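Local atomic coordinates of 3-hydroxyisobutyrate dehydrogenase (Salmonella typhimurium, PDB entry 3G0O), a protein that probably oxidises L-threonate to 2-dehydro-L-erythronate (2-oxo-tetronate), using NAD(+) in preference to NADP(+) as cosubstrate. Residues Asn120-Asp125 and Ser147-Thr152; Asp7-Ile12 and Gly30-Gly35; Ala241-Val246 and Tyr281-Asp286; Val64-Val69 and Leu91-Ser96. All blocks are in the same frame, centred on the assembly; numbering follows the deposited sequence.

Contact 1 of 4, residues Asn120-Asp125 and Ser147-Thr152; sequences NLNMLD and SEAAFT
Leu124 and Phe151 make the CH-pi contact between strand 122-129 and the start of helix 148-161. The CD1 methyl of Leu124 stands over the middle of the phenyl ring, 3.6 Å from its centroid and 10° off the ring normal, so all six ring carbons lie at similar distances from it. With CG of Leu124 anti to the backbone N (chi1 -167°), the branch extends to the ring, and the two side chains meet at about a right angle. The ring also makes a cation-pi contact with Arg167. Further apolar packing centres on Ala150, whose CB lies 3.9 Å from Asn122 CB and 4.1 Å from Leu124 CD1; it also touches the carbonyl O of Met123 at 3.5 Å. Here the axes of segments 122-125 and 148-152 come within 7.1 Å, at 83° to one another, consistent with the small size of Ala150. The polar link is a water that donates to Met123 O (2.6 Å) and accepts from Ser147 N (2.9 Å). Ser147 is the N-cap of the helix: its OG accepts from Ala150 N at 3.1 Å. This is helix-on-sheet packing in the Rossmann-type domain, with helix 106-117 packed against Met123. Between the two segments the chemistry is therefore mostly apolar, and the one water serves a strand carbonyl and the backbone N-H of the N-cap together.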
loop_
_atom_site.group_PDB
_atom_site.type_symbol
_atom_site.label_atom_id
_atom_site.label_comp_id
_atom_site.label_asym_id
_atom_site.label_seq_id
_atom_site.Cartn_x
_atom_site.Cartn_y
_atom_site.Cartn_z
ATOM N N ASN A 120 -27.182 -11.560 -29.702
ATOM C CA ASN A 120 -27.217 -10.162 -30.110
ATOM C C ASN A 120 -27.159 -9.216 -28.920
ATOM O O ASN A 120 -27.800 -8.160 -28.915
ATOM C CB ASN A 120 -28.468 -9.869 -30.935
ATOM C CG ASN A 120 -28.177 -9.787 -32.418
ATOM O OD1 ASN A 120 -29.061 -9.489 -33.214
ATOM N ND2 ASN A 120 -26.933 -10.062 -32.797
ATOM N N LEU A 121 -26.390 -9.608 -27.909
ATOM C CA LEU A 121 -26.211 -8.803 -26.706
ATOM C C LEU A 121 -24.748 -8.361 -26.631
ATOM O O LEU A 121 -23.854 -9.054 -27.119
ATOM C CB LEU A 121 -26.570 -9.627 -25.462
ATOM C CG LEU A 121 -27.983 -10.220 -25.445
ATOM C CD1 LEU A 121 -28.162 -11.112 -24.229
ATOM C CD2 LEU A 121 -29.009 -9.093 -25.449
ATOM N N ASN A 122 -24.509 -7.201 -26.030
ATOM C CA ASN A 122 -23.153 -6.683 -25.891
ATOM C C ASN A 122 -22.653 -6.958 -24.477
ATOM O O ASN A 122 -23.387 -6.766 -23.506
ATOM C CB ASN A 122 -23.129 -5.172 -26.133
ATOM C CG ASN A 122 -23.687 -4.789 -27.480
ATOM O OD1 ASN A 122 -24.767 -4.202 -27.573
ATOM N ND2 ASN A 122 -22.958 -5.124 -28.539
HETATM N N MSE A 123 -21.417 -7.423 -24.353
HETATM C CA MSE A 123 -20.880 -7.675 -23.026
HETATM C C MSE A 123 -19.612 -6.879 -22.798
HETATM O O MSE A 123 -18.788 -6.736 -23.701
HETATM C CB MSE A 123 -20.570 -9.153 -22.811
HETATM C CG MSE A 123 -20.350 -9.465 -21.339
HETATM SE SE MSE A 123 -19.119 -10.892 -20.990
HETATM C CE MSE A 123 -17.493 -9.892 -21.205
ATOM N N LEU A 124 -19.470 -6.348 -21.589
ATOM C CA LEU A 124 -18.278 -5.596 -21.233
ATOM C C LEU A 124 -17.564 -6.343 -20.114
ATOM O O LEU A 124 -18.138 -6.588 -19.053
ATOM C CB LEU A 124 -18.637 -4.186 -20.751
ATOM C CG LEU A 124 -17.457 -3.215 -20.641
ATOM C CD1 LEU A 124 -16.898 -2.956 -22.034
ATOM C CD2 LEU A 124 -17.897 -1.899 -20.004
ATOM N N ASP A 125 -16.323 -6.731 -20.374
ATOM C CA ASP A 125 -15.502 -7.414 -19.381
ATOM C C ASP A 125 -15.069 -6.255 -18.495
ATOM O O ASP A 125 -14.064 -5.604 -18.764
ATOM C CB ASP A 125 -14.304 -8.061 -20.081
ATOM C CG ASP A 125 -13.334 -8.706 -19.113
ATOM O OD1 ASP A 125 -13.730 -8.970 -17.962
ATOM O OD2 ASP A 125 -12.180 -8.960 -19.516
ATOM N N SER A 147 -16.137 -4.434 -26.979
ATOM C CA SER A 147 -16.488 -3.700 -28.193
ATOM C C SER A 147 -16.958 -2.269 -27.978
ATOM O O SER A 147 -17.339 -1.870 -26.877
ATOM C CB SER A 147 -17.576 -4.453 -28.957
ATOM O OG SER A 147 -18.794 -4.409 -28.235
ATOM N N GLU A 148 -16.936 -1.502 -29.061
ATOM C CA GLU A 148 -17.368 -0.115 -29.034
ATOM C C GLU A 148 -18.860 -0.094 -28.729
ATOM O O GLU A 148 -19.362 0.815 -28.067
ATOM C CB GLU A 148 -17.103 0.545 -30.391
ATOM C CG GLU A 148 -17.482 2.014 -30.447
ATOM C CD GLU A 148 -16.782 2.832 -29.382
ATOM O OE1 GLU A 148 -15.534 2.791 -29.323
ATOM O OE2 GLU A 148 -17.481 3.515 -28.604
ATOM N N ALA A 149 -19.559 -1.114 -29.211
ATOM C CA ALA A 149 -20.992 -1.225 -28.992
ATOM C C ALA A 149 -21.286 -1.384 -27.502
ATOM O O ALA A 149 -22.235 -0.799 -26.986
ATOM C CB ALA A 149 -21.548 -2.410 -29.768
ATOM N N ALA A 150 -20.467 -2.173 -26.808
ATOM C CA ALA A 150 -20.668 -2.385 -25.373
ATOM C C ALA A 150 -20.357 -1.113 -24.590
ATOM O O ALA A 150 -21.129 -0.708 -23.722
ATOM C CB ALA A 150 -19.788 -3.539 -24.875
ATOM N N PHE A 151 -19.223 -0.487 -24.896
ATOM C CA PHE A 151 -18.828 0.742 -24.216
ATOM C C PHE A 151 -19.854 1.848 -24.413
ATOM O O PHE A 151 -20.196 2.570 -23.476
ATOM C CB PHE A 151 -17.464 1.222 -24.725
ATOM C CG PHE A 151 -16.293 0.601 -24.007
ATOM C CD1 PHE A 151 -16.020 0.932 -22.681
ATOM C CD2 PHE A 151 -15.479 -0.328 -24.644
ATOM C CE1 PHE A 151 -14.951 0.343 -22.001
ATOM C CE2 PHE A 151 -14.407 -0.922 -23.969
ATOM C CZ PHE A 151 -14.146 -0.583 -22.646
ATOM N N THR A 152 -20.345 1.975 -25.642
ATOM C CA THR A 152 -21.321 3.005 -25.965
ATOM C C THR A 152 -22.648 2.787 -25.245
ATOM O O THR A 152 -23.200 3.713 -24.660
ATOM C CB THR A 152 -21.579 3.069 -27.488
ATOM O OG1 THR A 152 -20.363 3.417 -28.164
ATOM C CG2 THR A 152 -22.649 4.111 -27.809
HETATM O O HOH W 1 -17.654 -6.732 -26.094
#

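Contact 2 of 4, residues Asp7-Ile12 and Gly30-Gly35; sequences DFHVGI and GLSTWG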
loop_
_atom_site.group_PDB
_atom_site.type_symbol
_atom_site.label_atom_id
_atom_site.label_comp_id
_atom_site.label_asym_id
_atom_site.label_seq_id
_atom_site.Cartn_x
_atom_site.Cartn_y
_atom_site.Cartn_z
ATOM N N ASP A 7 -36.789 6.263 -21.176
ATOM C CA ASP A 7 -35.701 6.463 -20.176
ATOM C C ASP A 7 -34.751 5.263 -20.261
ATOM O O ASP A 7 -35.037 4.269 -20.952
ATOM C CB ASP A 7 -36.304 6.601 -18.765
ATOM C CG ASP A 7 -35.644 7.689 -17.970
ATOM O OD1 ASP A 7 -34.985 8.563 -18.584
ATOM O OD2 ASP A 7 -35.800 7.686 -16.734
ATOM N N PHE A 8 -33.619 5.361 -19.571
ATOM C CA PHE A 8 -32.622 4.292 -19.563
ATOM C C PHE A 8 -32.844 3.398 -18.354
ATOM O O PHE A 8 -32.816 3.863 -17.218
ATOM C CB PHE A 8 -31.214 4.884 -19.495
ATOM C CG PHE A 8 -30.120 3.874 -19.696
ATOM C CD1 PHE A 8 -29.612 3.627 -20.967
ATOM C CD2 PHE A 8 -29.604 3.161 -18.615
ATOM C CE1 PHE A 8 -28.601 2.682 -21.163
ATOM C CE2 PHE A 8 -28.591 2.212 -18.801
ATOM C CZ PHE A 8 -28.091 1.974 -20.078
ATOM N N HIS A 9 -33.073 2.116 -18.607
ATOM C CA HIS A 9 -33.295 1.160 -17.535
ATOM C C HIS A 9 -32.057 0.303 -17.323
ATOM O O HIS A 9 -31.535 -0.291 -18.261
ATOM C CB HIS A 9 -34.487 0.261 -17.856
ATOM C CG HIS A 9 -35.806 0.955 -17.744
ATOM N ND1 HIS A 9 -36.683 0.727 -16.704
ATOM C CD2 HIS A 9 -36.381 1.906 -18.518
ATOM C CE1 HIS A 9 -37.738 1.509 -16.843
ATOM N NE2 HIS A 9 -37.580 2.234 -17.935
ATOM N N VAL A 10 -31.596 0.254 -16.082
ATOM C CA VAL A 10 -30.423 -0.535 -15.735
ATOM C C VAL A 10 -30.756 -1.450 -14.566
ATOM O O VAL A 10 -31.389 -1.024 -13.599
ATOM C CB VAL A 10 -29.233 0.372 -15.344
ATOM C CG1 VAL A 10 -29.627 1.285 -14.190
ATOM C CG2 VAL A 10 -28.026 -0.480 -14.970
ATOM N N GLY A 11 -30.347 -2.708 -14.671
ATOM C CA GLY A 11 -30.590 -3.656 -13.602
ATOM C C GLY A 11 -29.276 -4.046 -12.944
ATOM O O GLY A 11 -28.315 -4.395 -13.634
ATOM N N ILE A 12 -29.229 -3.979 -11.615
ATOM C CA ILE A 12 -28.028 -4.343 -10.864
ATOM C C ILE A 12 -28.270 -5.679 -10.183
ATOM O O ILE A 12 -29.150 -5.787 -9.331
ATOM C CB ILE A 12 -27.695 -3.307 -9.765
ATOM C CG1 ILE A 12 -27.629 -1.900 -10.362
ATOM C CG2 ILE A 12 -26.364 -3.670 -9.097
ATOM C CD1 ILE A 12 -26.581 -1.734 -11.444
ATOM N N GLY A 30 -30.332 9.361 -12.054
ATOM C CA GLY A 30 -31.641 9.489 -12.672
ATOM C C GLY A 30 -32.022 8.362 -13.613
ATOM O O GLY A 30 -32.978 8.479 -14.381
ATOM N N LEU A 31 -31.279 7.265 -13.570
ATOM C CA LEU A 31 -31.583 6.130 -14.428
ATOM C C LEU A 31 -32.670 5.292 -13.763
ATOM O O LEU A 31 -32.741 5.233 -12.536
ATOM C CB LEU A 31 -30.333 5.266 -14.633
ATOM C CG LEU A 31 -29.048 5.951 -15.113
ATOM C CD1 LEU A 31 -27.919 4.929 -15.174
ATOM C CD2 LEU A 31 -29.272 6.590 -16.478
ATOM N N SER A 32 -33.529 4.664 -14.562
ATOM C CA SER A 32 -34.565 3.798 -14.005
ATOM C C SER A 32 -33.796 2.581 -13.511
ATOM O O SER A 32 -33.293 1.789 -14.304
ATOM C CB SER A 32 -35.573 3.398 -15.084
ATOM O OG SER A 32 -36.391 4.499 -15.439
ATOM N N THR A 33 -33.727 2.434 -12.194
ATOM C CA THR A 33 -32.956 1.360 -11.581
ATOM C C THR A 33 -33.723 0.177 -10.991
ATOM O O THR A 33 -34.686 0.344 -10.240
ATOM C CB THR A 33 -32.043 1.956 -10.483
ATOM O OG1 THR A 33 -31.284 3.032 -11.045
ATOM C CG2 THR A 33 -31.090 0.899 -9.921
ATOM N N TRP A 34 -33.266 -1.024 -11.338
ATOM C CA TRP A 34 -33.851 -2.267 -10.849
ATOM C C TRP A 34 -32.734 -3.016 -10.119
ATOM O O TRP A 34 -31.562 -2.889 -10.482
ATOM C CB TRP A 34 -34.346 -3.139 -12.002
ATOM C CG TRP A 34 -35.360 -2.487 -12.895
ATOM C CD1 TRP A 34 -35.126 -1.556 -13.865
ATOM C CD2 TRP A 34 -36.769 -2.732 -12.906
ATOM N NE1 TRP A 34 -36.304 -1.201 -14.481
ATOM C CE2 TRP A 34 -37.332 -1.907 -13.907
ATOM C CE3 TRP A 34 -37.617 -3.560 -12.157
ATOM C CZ2 TRP A 34 -38.703 -1.897 -14.191
ATOM C CZ3 TRP A 34 -38.983 -3.550 -12.436
ATOM C CH2 TRP A 34 -39.511 -2.719 -13.442
ATOM N N GLY A 35 -33.099 -3.789 -9.100
ATOM C CA GLY A 35 -32.111 -4.545 -8.350
ATOM C C GLY A 35 -32.510 -5.992 -8.131
ATOM O O GLY A 35 -33.694 -6.320 -8.078
#
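His9 and Trp34 both carry CG beside the backbone N and anti to the carbonyl carbon (chi1 -73° and -58°), which brings their rings together on the same side of the sheet. There Trp34 NE1 donates to His9 ND1 at 3.0 Å, an almost straight bond (177° at the hydrogen) lying in both ring planes. The rings meet rim to rim with their planes moderately inclined, neither over the other's face. The bond marks ND1 of His9 as an acceptor. One face of the imidazole is covered by Ser32 CB, 3.4 Å from the ring centroid, and Ser32 OG adds a weak bond to Asp7 OD2. Beneath these side chains, strands 9-13 and 32-36 run parallel as the two strands of a beta-alpha-beta unit with helix 17-28 between them, the opening unit of the Rossmann fold. Val10 bonds to the other strand through both backbone polar atoms: its N donates to Ser32 O and its O accepts from Trp34 N, both at 2.9 Å. Ser32 N to Phe8 O precedes this pair of bonds, and Ile12 N to Trp34 O follows it. The opposite face carries Val10, Ile12 and Thr33, packed against helix 17-28. Val10 CG1 lies 4.1 Å from Leu31 CB, and Leu31 CD2 reaches Phe8 CB at 4.0 Å, these last two side chains running side by side. Phe8 extends further, to Pro156 and Val157 of helix 148-161.

Contact 3 of 4, residues Ala241-Val246 and Tyr281-Asp286; sequences AVDIFV and YGKEDD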
loop_
_atom_site.group_PDB
_atom_site.type_symbol
_atom_site.label_atom_id
_atom_site.label_comp_id
_atom_site.label_asym_id
_atom_site.label_seq_id
_atom_site.Cartn_x
_atom_site.Cartn_y
_atom_site.Cartn_z
ATOM N N ALA A 241 -14.613 -12.037 2.797
ATOM C CA ALA A 241 -14.057 -13.235 3.426
ATOM C C ALA A 241 -12.681 -13.742 3.007
ATOM O O ALA A 241 -12.202 -13.485 1.901
ATOM C CB ALA A 241 -15.058 -14.375 3.307
ATOM N N VAL A 242 -12.062 -14.475 3.927
ATOM C CA VAL A 242 -10.763 -15.091 3.701
ATOM C C VAL A 242 -10.832 -15.933 2.432
ATOM O O VAL A 242 -9.945 -15.862 1.575
ATOM C CB VAL A 242 -10.374 -16.004 4.895
ATOM C CG1 VAL A 242 -9.307 -17.021 4.476
ATOM C CG2 VAL A 242 -9.869 -15.154 6.045
ATOM N N ASP A 243 -11.895 -16.723 2.308
ATOM C CA ASP A 243 -12.067 -17.585 1.144
ATOM C C ASP A 243 -12.101 -16.841 -0.191
ATOM O O ASP A 243 -11.875 -17.447 -1.239
ATOM C CB ASP A 243 -13.326 -18.450 1.297
ATOM C CG ASP A 243 -13.126 -19.593 2.276
ATOM O OD1 ASP A 243 -11.955 -19.960 2.525
ATOM O OD2 ASP A 243 -14.132 -20.136 2.784
ATOM N N ILE A 244 -12.365 -15.537 -0.160
ATOM C CA ILE A 244 -12.386 -14.763 -1.398
ATOM C C ILE A 244 -10.975 -14.706 -1.968
ATOM O O ILE A 244 -10.780 -14.856 -3.175
ATOM C CB ILE A 244 -12.869 -13.309 -1.182
ATOM C CG1 ILE A 244 -14.346 -13.294 -0.778
ATOM C CG2 ILE A 244 -12.682 -12.500 -2.474
ATOM C CD1 ILE A 244 -15.286 -13.793 -1.854
ATOM N N PHE A 245 -9.990 -14.479 -1.105
ATOM C CA PHE A 245 -8.623 -14.415 -1.586
ATOM C C PHE A 245 -7.999 -15.775 -1.838
ATOM O O PHE A 245 -7.034 -15.883 -2.594
ATOM C CB PHE A 245 -7.763 -13.548 -0.669
ATOM C CG PHE A 245 -7.895 -12.091 -0.976
ATOM C CD1 PHE A 245 -8.774 -11.288 -0.259
ATOM C CD2 PHE A 245 -7.225 -11.547 -2.067
ATOM C CE1 PHE A 245 -8.992 -9.962 -0.629
ATOM C CE2 PHE A 245 -7.435 -10.226 -2.446
ATOM C CZ PHE A 245 -8.322 -9.431 -1.724
ATOM N N VAL A 246 -8.545 -16.814 -1.214
ATOM C CA VAL A 246 -8.059 -18.165 -1.475
ATOM C C VAL A 246 -8.399 -18.379 -2.954
ATOM O O VAL A 246 -7.595 -18.892 -3.736
ATOM C CB VAL A 246 -8.807 -19.225 -0.625
ATOM C CG1 VAL A 246 -8.517 -20.618 -1.156
ATOM C CG2 VAL A 246 -8.383 -19.120 0.825
ATOM N N TYR A 281 -11.184 -20.264 9.555
ATOM C CA TYR A 281 -11.502 -18.837 9.466
ATOM C C TYR A 281 -11.931 -18.422 8.062
ATOM O O TYR A 281 -12.032 -17.231 7.765
ATOM C CB TYR A 281 -10.285 -18.007 9.887
ATOM C CG TYR A 281 -9.662 -18.448 11.190
ATOM C CD1 TYR A 281 -10.408 -18.485 12.369
ATOM C CD2 TYR A 281 -8.324 -18.836 11.246
ATOM C CE1 TYR A 281 -9.838 -18.897 13.570
ATOM C CE2 TYR A 281 -7.745 -19.253 12.442
ATOM C CZ TYR A 281 -8.507 -19.280 13.599
ATOM O OH TYR A 281 -7.936 -19.684 14.783
ATOM N N GLY A 282 -12.191 -19.409 7.209
ATOM C CA GLY A 282 -12.571 -19.141 5.833
ATOM C C GLY A 282 -13.676 -18.136 5.573
ATOM O O GLY A 282 -13.611 -17.382 4.603
ATOM N N LYS A 283 -14.688 -18.119 6.434
ATOM C CA LYS A 283 -15.818 -17.214 6.269
ATOM C C LYS A 283 -15.702 -15.927 7.076
ATOM O O LYS A 283 -16.592 -15.078 7.043
ATOM C CB LYS A 283 -17.106 -17.959 6.617
ATOM C CG LYS A 283 -17.278 -19.193 5.743
ATOM C CD LYS A 283 -18.269 -20.182 6.301
ATOM C CE LYS A 283 -19.692 -19.698 6.176
ATOM N NZ LYS A 283 -20.657 -20.823 6.433
ATOM N N GLU A 284 -14.600 -15.789 7.799
ATOM C CA GLU A 284 -14.361 -14.589 8.586
ATOM C C GLU A 284 -13.747 -13.527 7.678
ATOM O O GLU A 284 -13.350 -13.825 6.552
ATOM C CB GLU A 284 -13.410 -14.894 9.744
ATOM C CG GLU A 284 -14.061 -15.664 10.893
ATOM C CD GLU A 284 -13.125 -15.856 12.071
ATOM O OE1 GLU A 284 -12.175 -15.057 12.212
ATOM O OE2 GLU A 284 -13.348 -16.795 12.866
ATOM N N ASP A 285 -13.678 -12.293 8.163
ATOM C CA ASP A 285 -13.101 -11.201 7.382
ATOM C C ASP A 285 -11.708 -11.632 6.915
ATOM O O ASP A 285 -11.003 -12.322 7.651
ATOM C CB ASP A 285 -12.992 -9.948 8.248
ATOM C CG ASP A 285 -12.651 -8.717 7.444
ATOM O OD1 ASP A 285 -13.480 -8.316 6.596
ATOM O OD2 ASP A 285 -11.558 -8.151 7.658
ATOM N N ASP A 286 -11.300 -11.231 5.709
ATOM C CA ASP A 286 -9.987 -11.645 5.228
ATOM C C ASP A 286 -8.839 -11.190 6.130
ATOM O O ASP A 286 -7.749 -11.760 6.086
ATOM C CB ASP A 286 -9.741 -11.211 3.764
ATOM C CG ASP A 286 -10.103 -9.763 3.494
ATOM O OD1 ASP A 286 -9.871 -8.907 4.368
ATOM O OD2 ASP A 286 -10.606 -9.483 2.380
#
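Ala241 meets the turn 281-284 just ahead of helix 242-258: its CB rests 3.6 Å from Gly282 O, and its CA makes a C-H...O contact with Glu284 O. Next, Val242 N donates to that same Glu284 O at 3.0 Å, nearly in line with the carbonyl. With CG2 of Val242 beside the backbone N and CG1 anti to it (chi1 160°), the CG2 methyl fits between carbonyls of the loop, 3.4 Å from Asp285 O and 3.5 Å from Tyr281 O. Asp243 N then donates to Gly282 O at 2.9 Å, in the carbonyl plane and on a lone pair. Two N-H groups of the first helical turn thus find acceptors in the type I turn Tyr281-Glu284. The Asp243 carboxylate lies against the backbone of Gly282, its OD1 3.5 Å from Gly282 CA, while OD1 also bonds Ser277. Phe245 is the last to touch: the edge of its ring, at CE1, comes 3.4 Å from Asp286 OD2, with ring and carboxylate planes 60° apart. The Asp286 carboxylate itself is held by a salt bridge from OD1 to Arg227, and its side chain lies about 5 Å from a bound L(+)-tartaric acid. The contact thus joins the start of helix 242-258 to the loop after helix 264-281, in the helical C-terminal domain, with Phe245 packed on helix 174-202 and on Phe273 of helix 264-281.

Contact 4 of 4, residues Val64-Val69 and Leu91-Ser96; sequences VVDALV and LMKPGS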
loop_
_atom_site.group_PDB
_atom_site.type_symbol
_atom_site.label_atom_id
_atom_site.label_comp_id
_atom_site.label_asym_id
_atom_site.label_seq_id
_atom_site.Cartn_x
_atom_site.Cartn_y
_atom_site.Cartn_z
ATOM N N VAL A 64 -36.667 -5.801 -19.976
ATOM C CA VAL A 64 -36.845 -4.385 -20.288
ATOM C C VAL A 64 -35.617 -3.511 -20.072
ATOM O O VAL A 64 -35.581 -2.366 -20.530
ATOM C CB VAL A 64 -38.001 -3.761 -19.470
ATOM C CG1 VAL A 64 -39.277 -4.554 -19.687
ATOM C CG2 VAL A 64 -37.630 -3.705 -17.993
ATOM N N VAL A 65 -34.614 -4.033 -19.376
ATOM C CA VAL A 65 -33.422 -3.240 -19.116
ATOM C C VAL A 65 -32.567 -3.007 -20.355
ATOM O O VAL A 65 -32.480 -3.857 -21.242
ATOM C CB VAL A 65 -32.529 -3.887 -18.028
ATOM C CG1 VAL A 65 -33.264 -3.912 -16.701
ATOM C CG2 VAL A 65 -32.121 -5.291 -18.450
ATOM N N ASP A 66 -31.941 -1.837 -20.398
ATOM C CA ASP A 66 -31.053 -1.459 -21.484
ATOM C C ASP A 66 -29.669 -2.004 -21.142
ATOM O O ASP A 66 -28.836 -2.236 -22.017
ATOM C CB ASP A 66 -30.997 0.059 -21.596
ATOM C CG ASP A 66 -32.332 0.656 -21.987
ATOM O OD1 ASP A 66 -32.753 0.438 -23.138
ATOM O OD2 ASP A 66 -32.967 1.327 -21.149
ATOM N N ALA A 67 -29.437 -2.210 -19.851
ATOM C CA ALA A 67 -28.158 -2.727 -19.386
ATOM C C ALA A 67 -28.331 -3.506 -18.096
ATOM O O ALA A 67 -29.151 -3.156 -17.248
ATOM C CB ALA A 67 -27.175 -1.577 -19.166
ATOM N N LEU A 68 -27.554 -4.573 -17.961
ATOM C CA LEU A 68 -27.591 -5.393 -16.761
ATOM C C LEU A 68 -26.166 -5.436 -16.222
ATOM O O LEU A 68 -25.240 -5.784 -16.954
ATOM C CB LEU A 68 -28.055 -6.814 -17.086
ATOM C CG LEU A 68 -28.323 -7.709 -15.873
ATOM C CD1 LEU A 68 -29.660 -7.318 -15.253
ATOM C CD2 LEU A 68 -28.346 -9.173 -16.291
ATOM N N VAL A 69 -25.990 -5.058 -14.959
ATOM C CA VAL A 69 -24.668 -5.082 -14.331
ATOM C C VAL A 69 -24.650 -6.251 -13.354
ATOM O O VAL A 69 -25.546 -6.382 -12.521
ATOM C CB VAL A 69 -24.375 -3.779 -13.547
ATOM C CG1 VAL A 69 -22.951 -3.807 -12.989
ATOM C CG2 VAL A 69 -24.577 -2.573 -14.446
ATOM N N LEU A 91 -33.772 -13.534 -22.161
ATOM C CA LEU A 91 -34.938 -12.670 -22.022
ATOM C C LEU A 91 -34.610 -11.239 -22.411
ATOM O O LEU A 91 -35.501 -10.426 -22.641
ATOM C CB LEU A 91 -35.426 -12.687 -20.580
ATOM C CG LEU A 91 -35.828 -14.044 -20.015
ATOM C CD1 LEU A 91 -36.203 -13.865 -18.555
ATOM C CD2 LEU A 91 -36.989 -14.615 -20.813
HETATM N N MSE A 92 -33.318 -10.938 -22.470
HETATM C CA MSE A 92 -32.843 -9.603 -22.798
HETATM C C MSE A 92 -33.075 -9.218 -24.250
HETATM O O MSE A 92 -32.918 -10.032 -25.159
HETATM C CB MSE A 92 -31.360 -9.489 -22.430
HETATM C CG MSE A 92 -31.156 -9.571 -20.924
HETATM SE SE MSE A 92 -29.362 -9.292 -20.310
HETATM C CE MSE A 92 -29.209 -7.403 -20.592
ATOM N N LYS A 93 -33.446 -7.962 -24.459
ATOM C CA LYS A 93 -33.723 -7.481 -25.801
ATOM C C LYS A 93 -32.460 -7.207 -26.602
ATOM O O LYS A 93 -31.437 -6.798 -26.058
ATOM C CB LYS A 93 -34.589 -6.215 -25.742
ATOM C CG LYS A 93 -33.994 -5.098 -24.900
ATOM C CD LYS A 93 -34.919 -3.894 -24.794
ATOM C CE LYS A 93 -34.457 -2.973 -23.682
ATOM N NZ LYS A 93 -35.099 -1.629 -23.768
ATOM N N PRO A 94 -32.521 -7.434 -27.923
ATOM C CA PRO A 94 -31.373 -7.205 -28.803
ATOM C C PRO A 94 -30.755 -5.821 -28.610
ATOM O O PRO A 94 -31.464 -4.824 -28.464
ATOM C CB PRO A 94 -31.976 -7.375 -30.193
ATOM C CG PRO A 94 -33.036 -8.403 -29.969
ATOM C CD PRO A 94 -33.684 -7.910 -28.695
ATOM N N GLY A 95 -29.428 -5.767 -28.608
ATOM C CA GLY A 95 -28.750 -4.495 -28.441
ATOM C C GLY A 95 -28.463 -4.105 -27.001
ATOM O O GLY A 95 -27.677 -3.189 -26.766
ATOM N N SER A 96 -29.097 -4.776 -26.040
ATOM C CA SER A 96 -28.871 -4.459 -24.631
ATOM C C SER A 96 -27.465 -4.914 -24.237
ATOM O O SER A 96 -26.871 -5.751 -24.909
ATOM C CB SER A 96 -29.929 -5.132 -23.746
ATOM O OG SER A 96 -29.932 -6.540 -23.893
HETATM O O HOH W 2 -33.803 -6.178 -21.950
HETATM O O HOH W 3 -34.252 0.869 -25.444
#
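The Asp66 carboxylate receives Lys93 NZ from above its plane: NZ stands 54° out of that plane, 3.2 Å from OD1, in a salt bridge. OD1 is also bound by Arg153 of helix 148-161, and OD2 takes the backbone N-H of His9. The contact belongs to the Rossmann-type sheet, where the chain enters strand 67-70 beside the turn leading into its neighbour, strand 97-100. A water bridges the salt-bridged pair, donating to Asp66 OD1 and accepting from Lys93 NZ, so both charges are further satisfied; the concentration of basic groups round OD1 would be expected to keep the carboxylate ionised. Lys93 extends beyond CG to arrive here, passing along the Val64 and Val65 carbonyls with its CE 3.3 Å from Val65 O; a weak bond joins NZ to Val64 O. A second water donates to Val65 O at 2.8 Å and accepts from Lys93 N, fastening the two backbones. Apolar packing lies further along: selenomethionine Met92 bends at chi3 (73°), which sets its CE 3.7 Å from Leu68 CB and 4.2 Å from Val65 CG2, while its SE approaches Leu68 CD2. In the type II turn Lys93-Ser96, Ser96 CB lies 3.5 Å from Asp66 O. Within that turn, Lys93 O accepts both from Ser96 N and from Ser96 OG, the latter at 2.6 Å in the carbonyl plane.

In the fold
From the N terminus, contact 2 closes first, pairing strands 9-13 and 32-36 across helix 17-28. Contact 4 follows, closing the excursion from strand 67-70 through helix 75-82 to the turn before strand 97-100. Contact 1 then closes the run through helix 132-136 and strand 140-145, and contact 3 closes last, across two helices of the C-terminal domain. The four loops run in series; none encloses or crosses another. Contacts 1, 2 and 4 share one sheet: Asp66 and Val69 of contact 4 bond to His9 and Gly11 of contact 2, and Gly95 and Ser96 bond to Asn120 and Asn122 of contact 1. Contact 3 stands apart, its centre about 32 to 34 Å from the centres of the others.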